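Local coordinates for protein aldo-keto reductase family 1, member B4 (Aldose reductase) (Schistosoma japonicum, PDB 4HBK) that probably catalyses the NADP-dependent reduction of aldehydes and sugars such as glucose to alcohols, as an aldose reductase of the aldo/keto reductase family, at residues A86-A91 with K131-N136; I143-P148 with Y338-E343; E217-F222 with E324-L329. All coordinates share one frame; numbering follows the deposited sequence.

The fold is the (beta/alpha)8 barrel of the aldo/keto reductases, with eight parallel strands in sequential order. Interaction 1 joins helices 85-98 and 119-133, which flank neighbouring strands of the sheet. It closes along the chain before the other two open. Interactions 2 and 3 start from the loops after strands 138-143 and 213-217, and each meets the long tail after helix 311-319. Interaction 3 is nested inside the loop closed by interaction 2. Their centres lie about 14 Å apart and they touch through Y338 and T328. Interaction 1 lies about 28 and 30 Å away, centre to centre. The tail thus packs against two barrel loops, and W145 and F327 lie about 8 Å from Y82, the predicted proton donor, side chain to side chain.

Interaction 1: residues A86-A91 with K131-N136; sequences AEIGEA and KNLRLN
G89 meets the end of helix 119-133 at its closest point, with its CA 3.6 Å from the CA of L133. Here two backbones touch directly. G89 has no side chain, and its CA lies directly against N132 O and L133 O. N132 O also receives the CA-H groups of A86 and G89, at 3.4 Å from A86 CA. On the buried side, I88 and L133 lie side by side. The CG2 branch of I88, anti to its own N, reaches L133 CD2 at 3.6 Å. L133 continues inward to I108 of the barrel sheet.

R134 leaves the helix with positive phi (66°) and bends back over helix 85-98. The tight part ends with R134 CD, 3.4 Å from G89 C. Beyond it the charged ends of E90 and R134 lie at the exposed, looser side. E90 CB lies over one face of the guanidinium, 3.7 Å from R134 NH1. The E90 carboxylate is not in contact with that charge; the salt bridge of R134 goes to E93. A water joins G89 O and L133 O, donating to both. Helix 119-133 ends here in a Schellman motif, packed against the adjacent outer helix of the (beta/alpha)8 barrel.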
loop_
_atom_site.group_PDB
_atom_site.type_symbol
_atom_site.label_atom_id
_atom_site.label_comp_id
_atom_site.label_asym_id
_atom_site.label_seq_id
_atom_site.Cartn_x
_atom_site.Cartn_y
_atom_site.Cartn_z
ATOM N N ALA A 86 -4.431 10.272 13.163
ATOM C CA ALA A 86 -5.395 11.023 13.961
ATOM C C ALA A 86 -6.053 12.118 13.114
ATOM O O ALA A 86 -7.255 12.334 13.202
ATOM C CB ALA A 86 -4.727 11.612 15.203
ATOM N N GLU A 87 -5.259 12.796 12.287
ATOM C CA GLU A 87 -5.793 13.796 11.367
ATOM C C GLU A 87 -6.675 13.140 10.313
ATOM O O GLU A 87 -7.694 13.697 9.901
ATOM C CB GLU A 87 -4.664 14.583 10.690
ATOM C CG GLU A 87 -3.975 15.611 11.578
ATOM C CD GLU A 87 -3.196 14.995 12.749
ATOM O OE1 GLU A 87 -2.730 13.828 12.635
ATOM O OE2 GLU A 87 -3.056 15.692 13.790
ATOM N N ILE A 88 -6.274 11.956 9.871
ATOM C CA ILE A 88 -7.062 11.207 8.905
ATOM C C ILE A 88 -8.402 10.778 9.515
ATOM O O ILE A 88 -9.463 11.004 8.937
ATOM C CB ILE A 88 -6.277 9.987 8.386
ATOM C CG1 ILE A 88 -5.187 10.451 7.413
ATOM C CG2 ILE A 88 -7.221 8.979 7.719
ATOM C CD1 ILE A 88 -4.127 9.412 7.081
ATOM N N GLY A 89 -8.341 10.164 10.691
ATOM C CA GLY A 89 -9.530 9.722 11.392
ATOM C C GLY A 89 -10.577 10.816 11.526
ATOM O O GLY A 89 -11.766 10.569 11.338
ATOM N N GLU A 90 -10.143 12.029 11.853
ATOM C CA GLU A 90 -11.082 13.132 12.053
ATOM C C GLU A 90 -11.683 13.572 10.724
ATOM O O GLU A 90 -12.907 13.712 10.602
ATOM C CB GLU A 90 -10.402 14.321 12.737
ATOM C CG GLU A 90 -11.357 15.446 13.090
ATOM C CD GLU A 90 -10.657 16.625 13.748
ATOM O OE1 GLU A 90 -11.269 17.250 14.640
ATOM O OE2 GLU A 90 -9.504 16.932 13.374
ATOM N N ALA A 91 -10.824 13.794 9.733
ATOM C CA ALA A 91 -11.299 14.157 8.407
ATOM C C ALA A 91 -12.271 13.096 7.883
ATOM O O ALA A 91 -13.316 13.419 7.319
ATOM C CB ALA A 91 -10.122 14.351 7.446
ATOM N N LYS A 131 -7.889 3.572 17.218
ATOM C CA LYS A 131 -8.258 4.710 18.044
ATOM C C LYS A 131 -8.075 5.998 17.256
ATOM O O LYS A 131 -8.998 6.798 17.145
ATOM C CB LYS A 131 -7.402 4.743 19.310
ATOM C CG LYS A 131 -7.664 5.911 20.227
ATOM C CD LYS A 131 -6.872 5.746 21.515
ATOM C CE LYS A 131 -6.987 6.983 22.399
ATOM N NZ LYS A 131 -5.814 7.124 23.316
ATOM N N ASN A 132 -6.874 6.200 16.718
ATOM C CA ASN A 132 -6.572 7.401 15.943
ATOM C C ASN A 132 -7.444 7.579 14.703
ATOM O O ASN A 132 -7.844 8.694 14.381
ATOM C CB ASN A 132 -5.096 7.435 15.551
ATOM C CG ASN A 132 -4.189 7.717 16.740
ATOM O OD1 ASN A 132 -4.606 8.339 17.710
ATOM N ND2 ASN A 132 -2.951 7.255 16.671
ATOM N N LEU A 133 -7.734 6.484 14.005
ATOM C CA LEU A 133 -8.584 6.537 12.814
ATOM C C LEU A 133 -10.057 6.649 13.182
ATOM O O LEU A 133 -10.902 6.883 12.319
ATOM C CB LEU A 133 -8.360 5.305 11.938
ATOM C CG LEU A 133 -7.023 5.268 11.192
ATOM C CD1 LEU A 133 -6.872 3.986 10.370
ATOM C CD2 LEU A 133 -6.898 6.512 10.302
ATOM N N ARG A 134 -10.366 6.447 14.460
ATOM C CA ARG A 134 -11.741 6.552 14.928
ATOM C C ARG A 134 -12.634 5.459 14.322
ATOM O O ARG A 134 -13.808 5.679 14.036
ATOM C CB ARG A 134 -12.277 7.968 14.650
ATOM C CG ARG A 134 -11.520 9.013 15.477
ATOM C CD ARG A 134 -11.347 10.354 14.770
ATOM N NE ARG A 134 -12.435 11.277 15.071
ATOM C CZ ARG A 134 -12.297 12.440 15.707
ATOM N NH1 ARG A 134 -11.105 12.860 16.115
ATOM N NH2 ARG A 134 -13.367 13.193 15.921
ATOM N N LEU A 135 -12.059 4.269 14.170
ATOM C CA LEU A 135 -12.726 3.133 13.555
ATOM C C LEU A 135 -12.856 1.983 14.554
ATOM O O LEU A 135 -12.097 1.915 15.521
ATOM C CB LEU A 135 -11.899 2.653 12.362
ATOM C CG LEU A 135 -11.728 3.657 11.226
ATOM C CD1 LEU A 135 -10.864 3.050 10.116
ATOM C CD2 LEU A 135 -13.096 4.084 10.700
ATOM N N ASN A 136 -13.796 1.070 14.311
ATOM C CA ASN A 136 -13.894 -0.128 15.138
ATOM C C ASN A 136 -13.163 -1.300 14.518
ATOM O O ASN A 136 -12.835 -2.257 15.208
ATOM C CB ASN A 136 -15.351 -0.502 15.415
ATOM C CG ASN A 136 -16.115 0.635 16.055
ATOM O OD1 ASN A 136 -15.683 1.213 17.048
ATOM N ND2 ASN A 136 -17.234 0.988 15.464
HETATM O O HOH W 1 -13.097 8.089 11.030
#

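Interaction 2: residues I143-P148 with Y338-E343; sequences IHWPVP and YPFKEE
W145 points the edge of its six-membered ring at F340. W145 CZ3 lies 3.7 Å from F340 CE2, which sits in the plane of the indole. The two rings are oblique, with planes at 68° and centroids 6.0 Å apart. Beside them two prolines meet. P146 CG touches P339 CB at 3.9 Å, and the two side chains cross at about a right angle. P339 has a second role, because its CG sits 3.6 Å above the plane of the F340 ring, over the centre. The CE2 and CZ atoms of F340 are the ones that meet W145 CZ3. P339 CG also lies 4.3 Å from W145 CZ3. V147 completes the row. Its CG2 is anti to the carbonyl carbon (CG1 at chi1 176°) and reaches the backbone of Y338, 3.9 Å from CA. All of these contacts are apolar.

In the (beta/alpha)8 barrel, segment 143-148 runs from the last residue of strand 138-143 into the loop that follows, at the end where such barrels carry their active sites. H144, just before W145, is a predicted substrate-binding residue. Segment 338-343 belongs to the C-terminal tail that lies over this end in aldo/keto reductases.

Polar bonds from further out hold carbonyls of both segments. P146 O accepts from H171 NE2, and H144 O from N194 ND2. On the tail, P339 O accepts from N196 ND2, and Y338 OH bonds to T328 O, tying one part of the tail to another. F340 also forms a cation-pi pair with R325. Q199 of helix 197-206 touches both P146 and P339. Beyond them, E342 is bridged to R198 and E343 to K226.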
loop_
_atom_site.group_PDB
_atom_site.type_symbol
_atom_site.label_atom_id
_atom_site.label_comp_id
_atom_site.label_asym_id
_atom_site.label_seq_id
_atom_site.Cartn_x
_atom_site.Cartn_y
_atom_site.Cartn_z
ATOM N N ILE A 143 1.700 -6.005 7.326
ATOM C CA ILE A 143 3.021 -5.853 7.919
ATOM C C ILE A 143 3.846 -4.924 7.023
ATOM O O ILE A 143 4.065 -5.215 5.840
ATOM C CB ILE A 143 3.718 -7.202 8.094
ATOM C CG1 ILE A 143 2.837 -8.136 8.929
ATOM C CG2 ILE A 143 5.085 -7.008 8.753
ATOM C CD1 ILE A 143 3.500 -9.449 9.284
ATOM N N HIS A 144 4.291 -3.794 7.573
ATOM C CA HIS A 144 4.860 -2.725 6.736
ATOM C C HIS A 144 6.156 -3.132 6.026
ATOM O O HIS A 144 6.362 -2.776 4.865
ATOM C CB HIS A 144 5.085 -1.461 7.559
ATOM C CG HIS A 144 5.003 -0.195 6.767
ATOM N ND1 HIS A 144 4.338 0.925 7.229
ATOM C CD2 HIS A 144 5.513 0.139 5.560
ATOM C CE1 HIS A 144 4.444 1.892 6.335
ATOM N NE2 HIS A 144 5.154 1.444 5.316
ATOM N N TRP A 145 7.014 -3.864 6.740
ATOM C CA TRP A 145 8.312 -4.347 6.252
ATOM C C TRP A 145 8.564 -5.710 6.886
ATOM O O TRP A 145 7.972 -6.023 7.918
ATOM C CB TRP A 145 9.452 -3.387 6.659
ATOM C CG TRP A 145 9.457 -2.080 5.912
ATOM C CD1 TRP A 145 8.861 -0.914 6.292
ATOM C CD2 TRP A 145 10.088 -1.813 4.651
ATOM N NE1 TRP A 145 9.078 0.066 5.344
ATOM C CE2 TRP A 145 9.832 -0.461 4.329
ATOM C CE3 TRP A 145 10.849 -2.582 3.769
ATOM C CZ2 TRP A 145 10.293 0.131 3.149
ATOM C CZ3 TRP A 145 11.307 -1.992 2.597
ATOM C CH2 TRP A 145 11.022 -0.650 2.294
ATOM N N PRO A 146 9.438 -6.525 6.271
ATOM C CA PRO A 146 9.959 -7.777 6.847
ATOM C C PRO A 146 11.136 -7.573 7.823
ATOM O O PRO A 146 11.738 -8.558 8.283
ATOM C CB PRO A 146 10.453 -8.565 5.628
ATOM C CG PRO A 146 10.408 -7.607 4.448
ATOM C CD PRO A 146 9.959 -6.265 4.919
ATOM N N VAL A 147 11.450 -6.321 8.140
ATOM C CA VAL A 147 12.612 -6.008 8.987
ATOM C C VAL A 147 12.218 -5.383 10.329
ATOM O O VAL A 147 11.919 -4.198 10.406
ATOM C CB VAL A 147 13.585 -5.051 8.272
ATOM C CG1 VAL A 147 14.737 -4.649 9.212
ATOM C CG2 VAL A 147 14.122 -5.686 6.988
ATOM N N PRO A 148 12.226 -6.181 11.400
ATOM C CA PRO A 148 11.828 -5.607 12.686
ATOM C C PRO A 148 12.879 -4.641 13.238
ATOM O O PRO A 148 14.068 -4.797 12.970
ATOM C CB PRO A 148 11.660 -6.838 13.596
ATOM C CG PRO A 148 12.412 -7.924 12.922
ATOM C CD PRO A 148 12.373 -7.643 11.452
ATOM N N TYR A 338 16.327 -8.316 5.082
ATOM C CA TYR A 338 16.256 -7.211 4.135
ATOM C C TYR A 338 15.766 -7.818 2.827
ATOM O O TYR A 338 16.320 -8.810 2.370
ATOM C CB TYR A 338 17.614 -6.540 3.967
ATOM C CG TYR A 338 17.619 -5.466 2.916
ATOM C CD1 TYR A 338 17.013 -4.238 3.154
ATOM C CD2 TYR A 338 18.224 -5.678 1.678
ATOM C CE1 TYR A 338 17.006 -3.255 2.196
ATOM C CE2 TYR A 338 18.226 -4.693 0.711
ATOM C CZ TYR A 338 17.610 -3.486 0.975
ATOM O OH TYR A 338 17.611 -2.503 0.020
ATOM N N PRO A 339 14.686 -7.263 2.254
ATOM C CA PRO A 339 13.974 -7.959 1.170
ATOM C C PRO A 339 14.553 -7.824 -0.244
ATOM O O PRO A 339 14.196 -8.632 -1.098
ATOM C CB PRO A 339 12.568 -7.335 1.221
ATOM C CG PRO A 339 12.785 -5.978 1.772
ATOM C CD PRO A 339 13.893 -6.149 2.802
ATOM N N PHE A 340 15.431 -6.859 -0.493
ATOM C CA PHE A 340 15.732 -6.489 -1.879
ATOM C C PHE A 340 17.083 -6.974 -2.408
ATOM O O PHE A 340 17.519 -6.567 -3.491
ATOM C CB PHE A 340 15.615 -4.971 -2.069
ATOM C CG PHE A 340 14.279 -4.409 -1.670
ATOM C CD1 PHE A 340 13.111 -5.119 -1.906
ATOM C CD2 PHE A 340 14.192 -3.170 -1.063
ATOM C CE1 PHE A 340 11.879 -4.597 -1.539
ATOM C CE2 PHE A 340 12.972 -2.639 -0.699
ATOM C CZ PHE A 340 11.808 -3.353 -0.931
ATOM N N LYS A 341 17.759 -7.832 -1.662
ATOM C CA LYS A 341 19.017 -8.357 -2.186
ATOM C C LYS A 341 18.787 -9.564 -3.108
ATOM O O LYS A 341 19.483 -9.722 -4.113
ATOM C CB LYS A 341 20.048 -8.630 -1.082
ATOM C CG LYS A 341 19.740 -9.786 -0.162
ATOM C CD LYS A 341 20.993 -10.175 0.633
ATOM C CE LYS A 341 22.171 -10.489 -0.303
ATOM N NZ LYS A 341 23.455 -10.745 0.428
ATOM N N GLU A 342 17.789 -10.383 -2.791
ATOM C CA GLU A 342 17.394 -11.475 -3.683
ATOM C C GLU A 342 16.828 -10.922 -4.979
ATOM O O GLU A 342 16.396 -9.769 -5.027
ATOM C CB GLU A 342 16.369 -12.388 -3.012
ATOM C CG GLU A 342 16.989 -13.390 -2.054
ATOM C CD GLU A 342 15.994 -13.900 -1.033
ATOM O OE1 GLU A 342 15.086 -14.664 -1.423
ATOM O OE2 GLU A 342 16.120 -13.530 0.157
ATOM N N GLU A 343 16.826 -11.735 -6.028
ATOM C CA GLU A 343 16.364 -11.263 -7.330
ATOM C C GLU A 343 14.943 -10.702 -7.236
ATOM O O GLU A 343 14.638 -9.656 -7.810
ATOM C CB GLU A 343 16.421 -12.378 -8.376
ATOM C CG GLU A 343 15.976 -11.927 -9.774
ATOM C CD GLU A 343 15.680 -13.091 -10.719
ATOM O OE1 GLU A 343 16.064 -14.249 -10.411
ATOM O OE2 GLU A 343 15.054 -12.842 -11.774
#

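Interaction 3: residues E217-F222 with E324-L329; sequences EIHANF and ERQFTL
E217 ends strand 213-217 of the (beta/alpha)8 barrel and extends its carboxylate into the backbone of the C-terminal tail. CG is anti to the backbone N (chi1 168°), and the extended chain carries both oxygens to the tail. OE2 accepts from Q326 N at 2.7 Å through its syn lone pair. OE1 accepts from F327 N at 2.9 Å, also on the syn side but 25° out of the carboxylate plane. The buried carboxylate therefore holds two successive tail amides.

H219 approaches the same group from its other side. Its NE2 lies 2.9 Å from E217 OE2 and donates to the anti lone pair, nearly in the plane of the imidazole. OE2 is thus gripped by two donors, which probably favours the charged carboxylate. Q326 CG lies 3.7 Å from H219 NE2, oblique to the ring.

F222 and R325 form the second pair. CA and CB of R325 lie over one face of the F222 ring, with CB 4.2 Å from the centroid in a CH-pi contact. The arginine chain then bends at chi3. The rim of the ring, at CZ, comes to sit 3.5 Å above the guanidinium plane, over its centre. Ring and guanidinium planes are 65° apart, so they do not stack flat.

The turn from H219 to F222 is a type I beta turn. N221 O in this turn accepts from E324 N, which lies nearly on the line of the carbonyl bond. A water sits at the edge of the guanidinium. It accepts from R325 NH1 and donates to E217 OE1 and F327 O, both at 2.8 Å from the water oxygen.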
loop_
_atom_site.group_PDB
_atom_site.type_symbol
_atom_site.label_atom_id
_atom_site.label_comp_id
_atom_site.label_asym_id
_atom_site.label_seq_id
_atom_site.Cartn_x
_atom_site.Cartn_y
_atom_site.Cartn_z
ATOM N N GLU A 217 6.407 -1.653 -4.375
ATOM C CA GLU A 217 6.665 -0.636 -5.388
ATOM C C GLU A 217 6.465 -1.198 -6.786
ATOM O O GLU A 217 7.111 -2.174 -7.179
ATOM C CB GLU A 217 8.083 -0.076 -5.254
ATOM C CG GLU A 217 8.542 0.768 -6.443
ATOM C CD GLU A 217 9.968 1.281 -6.265
ATOM O OE1 GLU A 217 10.574 1.031 -5.196
ATOM O OE2 GLU A 217 10.480 1.936 -7.193
ATOM N N ILE A 218 5.563 -0.574 -7.534
ATOM C CA ILE A 218 5.301 -0.974 -8.911
ATOM C C ILE A 218 4.953 0.255 -9.763
ATOM O O ILE A 218 4.072 1.061 -9.410
ATOM C CB ILE A 218 4.149 -2.008 -9.004
ATOM C CG1 ILE A 218 4.284 -3.090 -7.934
ATOM C CG2 ILE A 218 4.102 -2.650 -10.393
ATOM C CD1 ILE A 218 3.105 -4.069 -7.943
ATOM N N HIS A 219 5.653 0.399 -10.881
ATOM C CA HIS A 219 5.362 1.460 -11.834
ATOM C C HIS A 219 6.127 1.185 -13.122
ATOM O O HIS A 219 6.926 0.242 -13.200
ATOM C CB HIS A 219 5.728 2.828 -11.256
ATOM C CG HIS A 219 7.109 2.880 -10.692
ATOM N ND1 HIS A 219 8.218 3.092 -11.477
ATOM C CD2 HIS A 219 7.564 2.699 -9.430
ATOM C CE1 HIS A 219 9.302 3.069 -10.719
ATOM N NE2 HIS A 219 8.934 2.825 -9.472
ATOM N N ALA A 220 5.874 1.996 -14.142
ATOM C CA ALA A 220 6.419 1.720 -15.460
ATOM C C ALA A 220 7.942 1.663 -15.464
ATOM O O ALA A 220 8.520 1.024 -16.328
ATOM C CB ALA A 220 5.908 2.741 -16.472
ATOM N N ASN A 221 8.590 2.320 -14.503
ATOM C CA ASN A 221 10.053 2.306 -14.426
ATOM C C ASN A 221 10.566 1.234 -13.478
ATOM O O ASN A 221 11.775 1.093 -13.290
ATOM C CB ASN A 221 10.617 3.677 -14.022
ATOM C CG ASN A 221 11.073 4.498 -15.218
ATOM O OD1 ASN A 221 11.143 3.999 -16.348
ATOM N ND2 ASN A 221 11.402 5.758 -14.972
ATOM N N PHE A 222 9.639 0.498 -12.875
ATOM C CA PHE A 222 9.982 -0.684 -12.084
ATOM C C PHE A 222 8.807 -1.656 -12.034
ATOM O O PHE A 222 8.031 -1.660 -11.077
ATOM C CB PHE A 222 10.424 -0.302 -10.675
ATOM C CG PHE A 222 11.074 -1.425 -9.940
ATOM C CD1 PHE A 222 12.305 -1.908 -10.345
ATOM C CD2 PHE A 222 10.450 -2.018 -8.859
ATOM C CE1 PHE A 222 12.909 -2.968 -9.673
ATOM C CE2 PHE A 222 11.045 -3.067 -8.190
ATOM C CZ PHE A 222 12.280 -3.543 -8.595
ATOM N N GLU A 324 14.519 0.536 -12.389
ATOM C CA GLU A 324 15.346 0.661 -11.203
ATOM C C GLU A 324 14.477 0.920 -9.990
ATOM O O GLU A 324 13.565 1.748 -10.037
ATOM C CB GLU A 324 16.347 1.802 -11.388
ATOM C CG GLU A 324 15.993 3.052 -10.597
ATOM C CD GLU A 324 16.682 4.307 -11.108
ATOM O OE1 GLU A 324 16.237 5.418 -10.728
ATOM O OE2 GLU A 324 17.660 4.183 -11.884
ATOM N N ARG A 325 14.764 0.209 -8.904
ATOM C CA ARG A 325 14.018 0.367 -7.667
ATOM C C ARG A 325 14.235 1.750 -7.079
ATOM O O ARG A 325 15.379 2.158 -6.859
ATOM C CB ARG A 325 14.453 -0.680 -6.648
ATOM C CG ARG A 325 13.477 -0.820 -5.495
ATOM C CD ARG A 325 13.940 -1.851 -4.468
ATOM N NE ARG A 325 13.997 -3.208 -4.997
ATOM C CZ ARG A 325 12.944 -4.020 -5.101
ATOM N NH1 ARG A 325 11.734 -3.603 -4.735
ATOM N NH2 ARG A 325 13.099 -5.255 -5.575
ATOM N N GLN A 326 13.147 2.463 -6.801
ATOM C CA GLN A 326 13.255 3.795 -6.197
ATOM C C GLN A 326 13.305 3.754 -4.666
ATOM O O GLN A 326 13.964 4.584 -4.036
ATOM C CB GLN A 326 12.107 4.704 -6.649
ATOM C CG GLN A 326 11.843 4.702 -8.144
ATOM C CD GLN A 326 13.046 5.136 -8.961
ATOM O OE1 GLN A 326 13.435 4.464 -9.922
ATOM N NE2 GLN A 326 13.638 6.269 -8.590
ATOM N N PHE A 327 12.599 2.800 -4.063
ATOM C CA PHE A 327 12.527 2.734 -2.605
ATOM C C PHE A 327 13.283 1.536 -2.064
ATOM O O PHE A 327 12.782 0.417 -2.055
ATOM C CB PHE A 327 11.068 2.755 -2.129
ATOM C CG PHE A 327 10.335 4.004 -2.526
ATOM C CD1 PHE A 327 10.342 5.122 -1.708
ATOM C CD2 PHE A 327 9.682 4.076 -3.745
ATOM C CE1 PHE A 327 9.685 6.288 -2.099
ATOM C CE2 PHE A 327 9.031 5.237 -4.137
ATOM C CZ PHE A 327 9.033 6.340 -3.312
ATOM N N THR A 328 14.500 1.804 -1.601
ATOM C CA THR A 328 15.467 0.768 -1.260
ATOM C C THR A 328 15.736 0.636 0.234
ATOM O O THR A 328 16.332 -0.349 0.663
ATOM C CB THR A 328 16.800 1.022 -1.984
ATOM O OG1 THR A 328 17.291 2.320 -1.617
ATOM C CG2 THR A 328 16.629 0.942 -3.490
ATOM N N LEU A 329 15.350 1.647 1.006
ATOM C CA LEU A 329 15.614 1.673 2.445
ATOM C C LEU A 329 16.946 0.994 2.851
ATOM O O LEU A 329 16.956 0.065 3.661
ATOM C CB LEU A 329 14.450 1.021 3.192
ATOM C CG LEU A 329 13.951 1.610 4.520
ATOM C CD1 LEU A 329 15.081 2.049 5.459
ATOM C CD2 LEU A 329 13.016 2.749 4.245
HETATM O O HOH W 2 10.940 -1.112 -3.414
#